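Local coordinates for protein dihydropyrimidinase (Brevibacillus agri, PDB 3SFW) that probably catalyses the reversible hydrolytic ring opening of dihydropyrimidines, as a zinc-dependent member of the amidohydrolase family, at residues D72-G84 and W108-F122. Residues are numbered along the deposited sequence; the frame is centred on the assembly and turned at random.
Sequences DNFFTGTKAAAFG and WHEKARGKAVIDYGF
Phe74, in the first turn of helix 74-83, drives its ring in beside the last turn of helix 101-112, where apolar contact dominates. The methyl of Ala112 sits over one face of the ring, offset toward the rim, in a CH-pi contact with CB 3.8 Å from the ring centroid. Phe74 CE1 runs against Lys111 CB, while CZ reaches the edge of the Phe122 ring at CE1 (4.0 Å). An alanine in place of Phe74 would probably leave a gap between Ala112, Lys111 and Phe122, with the Ala112 methyl deprived of its aromatic partner. Further along, Phe75 CE2 meets Val117 CG1, and Ile118 CG1 packs on Thr78 CB at 3.7 Å.

The polar contacts centre on one hydroxyl. With chi1 at 61°, Thr78 OG1 lies between its backbone N and carbonyl carbon and donates to Phe74 O at 2.6 Å, in the carbonyl plane. It accepts a nearly straight bond from Val117 N (2.9 Å, 168°). One threonine bonded both within its helix and to the loop before strand 119-124 illustrates how a buried polar group can be satisfied while joining two elements. A water also bridges the two segments, accepting from Phe74 N and donating to Lys111 O. Lys115 O lies at the edge of the Phe75 ring, 3.4 Å from CD2, and also receives a CA-H...O contact from Phe75 CA.

Strands 86-93 and 119-124 pair in parallel, with helix 101-112 between them in sequence, and helix 74-83 leads into the first: successive beta-alpha units of the TIM-barrel fold of amidohydrolases, here joined helix to helix and helix to loop.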
loop_
_atom_site.group_PDB
_atom_site.type_symbol
_atom_site.label_atom_id
_atom_site.label_comp_id
_atom_site.label_asym_id
_atom_site.label_seq_id
_atom_site.Cartn_x
_atom_site.Cartn_y
_atom_site.Cartn_z
ATOM N N ASP A 72 -29.429 30.375 6.015
ATOM C CA ASP A 72 -28.670 31.440 6.680
ATOM C C ASP A 72 -28.103 32.365 5.632
ATOM O O ASP A 72 -27.531 31.894 4.656
ATOM C CB ASP A 72 -27.474 30.858 7.474
ATOM C CG ASP A 72 -27.851 30.451 8.899
ATOM O OD1 ASP A 72 -28.589 31.187 9.589
ATOM O OD2 ASP A 72 -27.315 29.421 9.346
ATOM N N ASN A 73 -28.221 33.674 5.855
ATOM C CA ASN A 73 -27.499 34.633 5.024
ATOM C C ASN A 73 -26.231 35.067 5.747
ATOM O O ASN A 73 -25.806 34.404 6.704
ATOM C CB ASN A 73 -28.402 35.834 4.662
ATOM C CG ASN A 73 -28.901 36.625 5.888
ATOM O OD1 ASN A 73 -29.801 37.503 5.768
ATOM N ND2 ASN A 73 -28.367 36.352 7.031
ATOM N N PHE A 74 -25.546 36.091 5.235
ATOM C CA PHE A 74 -24.276 36.472 5.873
ATOM C C PHE A 74 -24.452 37.010 7.263
ATOM O O PHE A 74 -23.595 36.806 8.096
ATOM C CB PHE A 74 -23.442 37.421 5.008
ATOM C CG PHE A 74 -22.555 36.693 4.051
ATOM C CD1 PHE A 74 -23.096 36.114 2.898
ATOM C CD2 PHE A 74 -21.188 36.533 4.330
ATOM C CE1 PHE A 74 -22.307 35.374 1.989
ATOM C CE2 PHE A 74 -20.387 35.723 3.474
ATOM C CZ PHE A 74 -20.928 35.179 2.286
ATOM N N PHE A 75 -25.615 37.620 7.560
ATOM C CA PHE A 75 -25.863 38.079 8.922
ATOM C C PHE A 75 -26.100 36.872 9.874
ATOM O O PHE A 75 -25.413 36.727 10.876
ATOM C CB PHE A 75 -27.074 39.045 8.973
ATOM C CG PHE A 75 -27.405 39.525 10.355
ATOM C CD1 PHE A 75 -28.616 39.160 10.937
ATOM C CD2 PHE A 75 -26.469 40.221 11.110
ATOM C CE1 PHE A 75 -28.939 39.553 12.241
ATOM C CE2 PHE A 75 -26.782 40.646 12.438
ATOM C CZ PHE A 75 -28.023 40.279 12.999
ATOM N N THR A 76 -27.142 36.092 9.615
ATOM C CA THR A 76 -27.495 35.016 10.569
ATOM C C THR A 76 -26.400 33.946 10.616
ATOM O O THR A 76 -26.155 33.358 11.683
ATOM C CB THR A 76 -28.874 34.362 10.318
ATOM O OG1 THR A 76 -28.881 33.687 9.060
ATOM C CG2 THR A 76 -30.055 35.461 10.352
ATOM N N GLY A 77 -25.801 33.657 9.458
ATOM C CA GLY A 77 -24.782 32.605 9.417
ATOM C C GLY A 77 -23.524 33.003 10.194
ATOM O O GLY A 77 -22.933 32.166 10.906
ATOM N N THR A 78 -23.082 34.247 10.052
ATOM C CA THR A 78 -21.896 34.698 10.823
ATOM C C THR A 78 -22.222 34.856 12.295
ATOM O O THR A 78 -21.382 34.603 13.155
ATOM C CB THR A 78 -21.227 35.994 10.266
ATOM O OG1 THR A 78 -22.144 37.101 10.293
ATOM C CG2 THR A 78 -20.721 35.741 8.850
ATOM N N LYS A 79 -23.475 35.233 12.615
ATOM C CA LYS A 79 -23.825 35.353 14.029
ATOM C C LYS A 79 -23.807 33.950 14.671
ATOM O O LYS A 79 -23.309 33.763 15.796
ATOM C CB LYS A 79 -25.199 36.036 14.221
ATOM C CG LYS A 79 -25.626 36.148 15.640
ATOM C CD LYS A 79 -26.686 37.291 15.791
ATOM C CE LYS A 79 -27.857 37.048 14.821
ATOM N NZ LYS A 79 -28.752 35.957 15.241
ATOM N N ALA A 80 -24.334 32.959 13.949
ATOM C CA ALA A 80 -24.373 31.595 14.456
ATOM C C ALA A 80 -22.928 31.046 14.599
ATOM O O ALA A 80 -22.586 30.413 15.578
ATOM C CB ALA A 80 -25.185 30.721 13.490
ATOM N N ALA A 81 -22.078 31.355 13.633
ATOM C CA ALA A 81 -20.660 30.956 13.720
ATOM C C ALA A 81 -20.059 31.533 14.995
ATOM O O ALA A 81 -19.379 30.817 15.749
ATOM C CB ALA A 81 -19.877 31.481 12.490
ATOM N N ALA A 82 -20.305 32.816 15.244
ATOM C CA ALA A 82 -19.710 33.471 16.427
ATOM C C ALA A 82 -20.236 32.827 17.722
ATOM O O ALA A 82 -19.471 32.543 18.645
ATOM C CB ALA A 82 -20.017 34.998 16.427
ATOM N N PHE A 83 -21.542 32.554 17.796
ATOM C CA PHE A 83 -22.031 31.886 19.005
ATOM C C PHE A 83 -21.324 30.536 19.191
ATOM O O PHE A 83 -21.354 29.994 20.294
ATOM C CB PHE A 83 -23.539 31.694 18.958
ATOM C CG PHE A 83 -24.307 32.886 19.489
ATOM C CD1 PHE A 83 -24.954 33.757 18.599
ATOM C CD2 PHE A 83 -24.400 33.120 20.870
ATOM C CE1 PHE A 83 -25.721 34.825 19.084
ATOM C CE2 PHE A 83 -25.110 34.235 21.376
ATOM C CZ PHE A 83 -25.804 35.062 20.484
ATOM N N GLY A 84 -20.921 29.922 18.063
ATOM C CA GLY A 84 -20.281 28.606 18.032
ATOM C C GLY A 84 -18.759 28.645 18.183
ATOM O O GLY A 84 -18.112 27.601 18.126
ATOM N N TRP A 108 -20.869 38.261 -4.587
ATOM C CA TRP A 108 -20.560 37.796 -3.230
ATOM C C TRP A 108 -20.208 38.897 -2.224
ATOM O O TRP A 108 -20.622 38.830 -1.073
ATOM C CB TRP A 108 -19.502 36.654 -3.253
ATOM C CG TRP A 108 -20.083 35.313 -2.991
ATOM C CD1 TRP A 108 -19.936 34.582 -1.830
ATOM C CD2 TRP A 108 -20.991 34.575 -3.821
ATOM N NE1 TRP A 108 -20.725 33.454 -1.885
ATOM C CE2 TRP A 108 -21.353 33.396 -3.099
ATOM C CE3 TRP A 108 -21.567 34.797 -5.099
ATOM C CZ2 TRP A 108 -22.275 32.456 -3.600
ATOM C CZ3 TRP A 108 -22.446 33.814 -5.631
ATOM C CH2 TRP A 108 -22.769 32.653 -4.884
ATOM N N HIS A 109 -19.450 39.928 -2.642
ATOM C CA HIS A 109 -19.214 41.056 -1.750
ATOM C C HIS A 109 -20.548 41.702 -1.363
ATOM O O HIS A 109 -20.737 42.090 -0.203
ATOM C CB HIS A 109 -18.292 42.077 -2.421
ATOM C CG HIS A 109 -16.833 41.752 -2.284
ATOM N ND1 HIS A 109 -16.156 41.869 -1.089
ATOM C CD2 HIS A 109 -15.958 41.193 -3.163
ATOM C CE1 HIS A 109 -14.888 41.522 -1.276
ATOM N NE2 HIS A 109 -14.750 41.080 -2.516
ATOM N N GLU A 110 -21.481 41.756 -2.309
ATOM C CA GLU A 110 -22.782 42.403 -2.020
ATOM C C GLU A 110 -23.646 41.526 -1.065
ATOM O O GLU A 110 -24.264 42.063 -0.157
ATOM C CB GLU A 110 -23.520 42.774 -3.313
ATOM C CG GLU A 110 -24.916 43.429 -3.143
ATOM C CD GLU A 110 -24.894 44.755 -2.366
ATOM O OE1 GLU A 110 -25.973 45.172 -1.872
ATOM O OE2 GLU A 110 -23.818 45.388 -2.253
ATOM N N LYS A 111 -23.451 40.197 -1.095
ATOM C CA LYS A 111 -24.101 39.332 -0.092
ATOM C C LYS A 111 -23.590 39.650 1.316
ATOM O O LYS A 111 -24.339 39.559 2.296
ATOM C CB LYS A 111 -23.871 37.827 -0.383
ATOM C CG LYS A 111 -24.471 37.301 -1.619
ATOM C CD LYS A 111 -24.106 35.781 -1.764
ATOM C CE LYS A 111 -24.649 35.210 -3.053
ATOM N NZ LYS A 111 -26.172 35.211 -3.050
ATOM N N ALA A 112 -22.292 39.929 1.446
ATOM C CA ALA A 112 -21.701 40.070 2.760
ATOM C C ALA A 112 -21.678 41.509 3.315
ATOM O O ALA A 112 -21.707 41.729 4.528
ATOM C CB ALA A 112 -20.294 39.468 2.760
ATOM N N ARG A 113 -21.655 42.496 2.427
ATOM C CA ARG A 113 -21.286 43.853 2.861
ATOM C C ARG A 113 -22.402 44.426 3.748
ATOM O O ARG A 113 -23.582 44.291 3.445
ATOM C CB ARG A 113 -21.023 44.727 1.629
ATOM C CG ARG A 113 -20.997 46.253 1.866
ATOM C CD ARG A 113 -20.874 46.990 0.513
ATOM N NE ARG A 113 -19.625 46.660 -0.191
ATOM C CZ ARG A 113 -19.534 45.959 -1.328
ATOM N NH1 ARG A 113 -20.622 45.476 -1.945
ATOM N NH2 ARG A 113 -18.332 45.742 -1.861
ATOM N N GLY A 114 -22.031 44.898 4.932
ATOM C CA GLY A 114 -23.013 45.485 5.834
ATOM C C GLY A 114 -23.817 44.452 6.609
ATOM O O GLY A 114 -24.740 44.797 7.366
ATOM N N LYS A 115 -23.476 43.175 6.442
ATOM C CA LYS A 115 -24.296 42.109 7.045
ATOM C C LYS A 115 -23.468 41.166 7.953
ATOM O O LYS A 115 -23.846 40.875 9.075
ATOM C CB LYS A 115 -25.044 41.313 5.930
ATOM C CG LYS A 115 -25.944 42.178 5.038
ATOM C CD LYS A 115 -26.390 41.481 3.727
ATOM C CE LYS A 115 -26.014 42.365 2.487
ATOM N NZ LYS A 115 -26.817 42.156 1.245
ATOM N N ALA A 116 -22.255 40.812 7.531
ATOM C CA ALA A 116 -21.397 39.911 8.358
ATOM C C ALA A 116 -20.990 40.525 9.708
ATOM O O ALA A 116 -20.738 41.764 9.777
ATOM C CB ALA A 116 -20.093 39.545 7.529
ATOM N N VAL A 117 -21.049 39.725 10.781
ATOM C CA VAL A 117 -20.737 40.217 12.128
ATOM C C VAL A 117 -19.333 39.804 12.526
ATOM O O VAL A 117 -18.797 40.323 13.501
ATOM C CB VAL A 117 -21.746 39.737 13.183
ATOM C CG1 VAL A 117 -23.196 40.065 12.712
ATOM C CG2 VAL A 117 -21.617 38.227 13.452
ATOM N N ILE A 118 -18.734 38.923 11.723
ATOM C CA ILE A 118 -17.319 38.577 11.896
ATOM C C ILE A 118 -16.672 38.493 10.532
ATOM O O ILE A 118 -17.317 38.713 9.490
ATOM C CB ILE A 118 -17.125 37.231 12.655
ATOM C CG1 ILE A 118 -18.111 36.193 12.162
ATOM C CG2 ILE A 118 -17.414 37.392 14.139
ATOM C CD1 ILE A 118 -17.601 35.158 11.358
ATOM N N ASP A 119 -15.348 38.278 10.508
ATOM C CA ASP A 119 -14.590 38.479 9.293
ATOM C C ASP A 119 -14.762 37.324 8.307
ATOM O O ASP A 119 -15.099 36.205 8.714
ATOM C CB ASP A 119 -13.115 38.674 9.606
ATOM C CG ASP A 119 -12.849 40.021 10.246
ATOM O OD1 ASP A 119 -13.851 40.760 10.469
ATOM O OD2 ASP A 119 -11.681 40.357 10.532
ATOM N N TYR A 120 -14.537 37.597 7.019
ATOM C CA TYR A 120 -14.844 36.594 5.979
ATOM C C TYR A 120 -13.876 36.726 4.823
ATOM O O TYR A 120 -13.538 37.856 4.396
ATOM C CB TYR A 120 -16.297 36.724 5.465
ATOM C CG TYR A 120 -16.650 38.125 4.969
ATOM C CD1 TYR A 120 -17.030 39.140 5.877
ATOM C CD2 TYR A 120 -16.618 38.425 3.582
ATOM C CE1 TYR A 120 -17.253 40.475 5.429
ATOM C CE2 TYR A 120 -16.855 39.726 3.132
ATOM C CZ TYR A 120 -17.214 40.730 4.045
ATOM O OH TYR A 120 -17.442 42.015 3.567
ATOM N N GLY A 121 -13.558 35.590 4.211
ATOM C CA GLY A 121 -12.913 35.621 2.932
ATOM C C GLY A 121 -13.778 34.866 1.966
ATOM O O GLY A 121 -14.845 34.312 2.358
ATOM N N PHE A 122 -13.355 34.846 0.698
ATOM C CA PHE A 122 -14.014 34.025 -0.302
ATOM C C PHE A 122 -13.035 33.054 -0.954
ATOM O O PHE A 122 -11.913 33.434 -1.304
ATOM C CB PHE A 122 -14.627 34.899 -1.427
ATOM C CG PHE A 122 -15.694 35.857 -0.947
ATOM C CD1 PHE A 122 -16.675 35.457 -0.010
ATOM C CD2 PHE A 122 -15.718 37.162 -1.435
ATOM C CE1 PHE A 122 -17.567 36.341 0.489
ATOM C CE2 PHE A 122 -16.648 38.088 -0.920
ATOM C CZ PHE A 122 -17.586 37.674 -0.001
HETATM O O HOH W 1 -26.251 37.621 2.828
#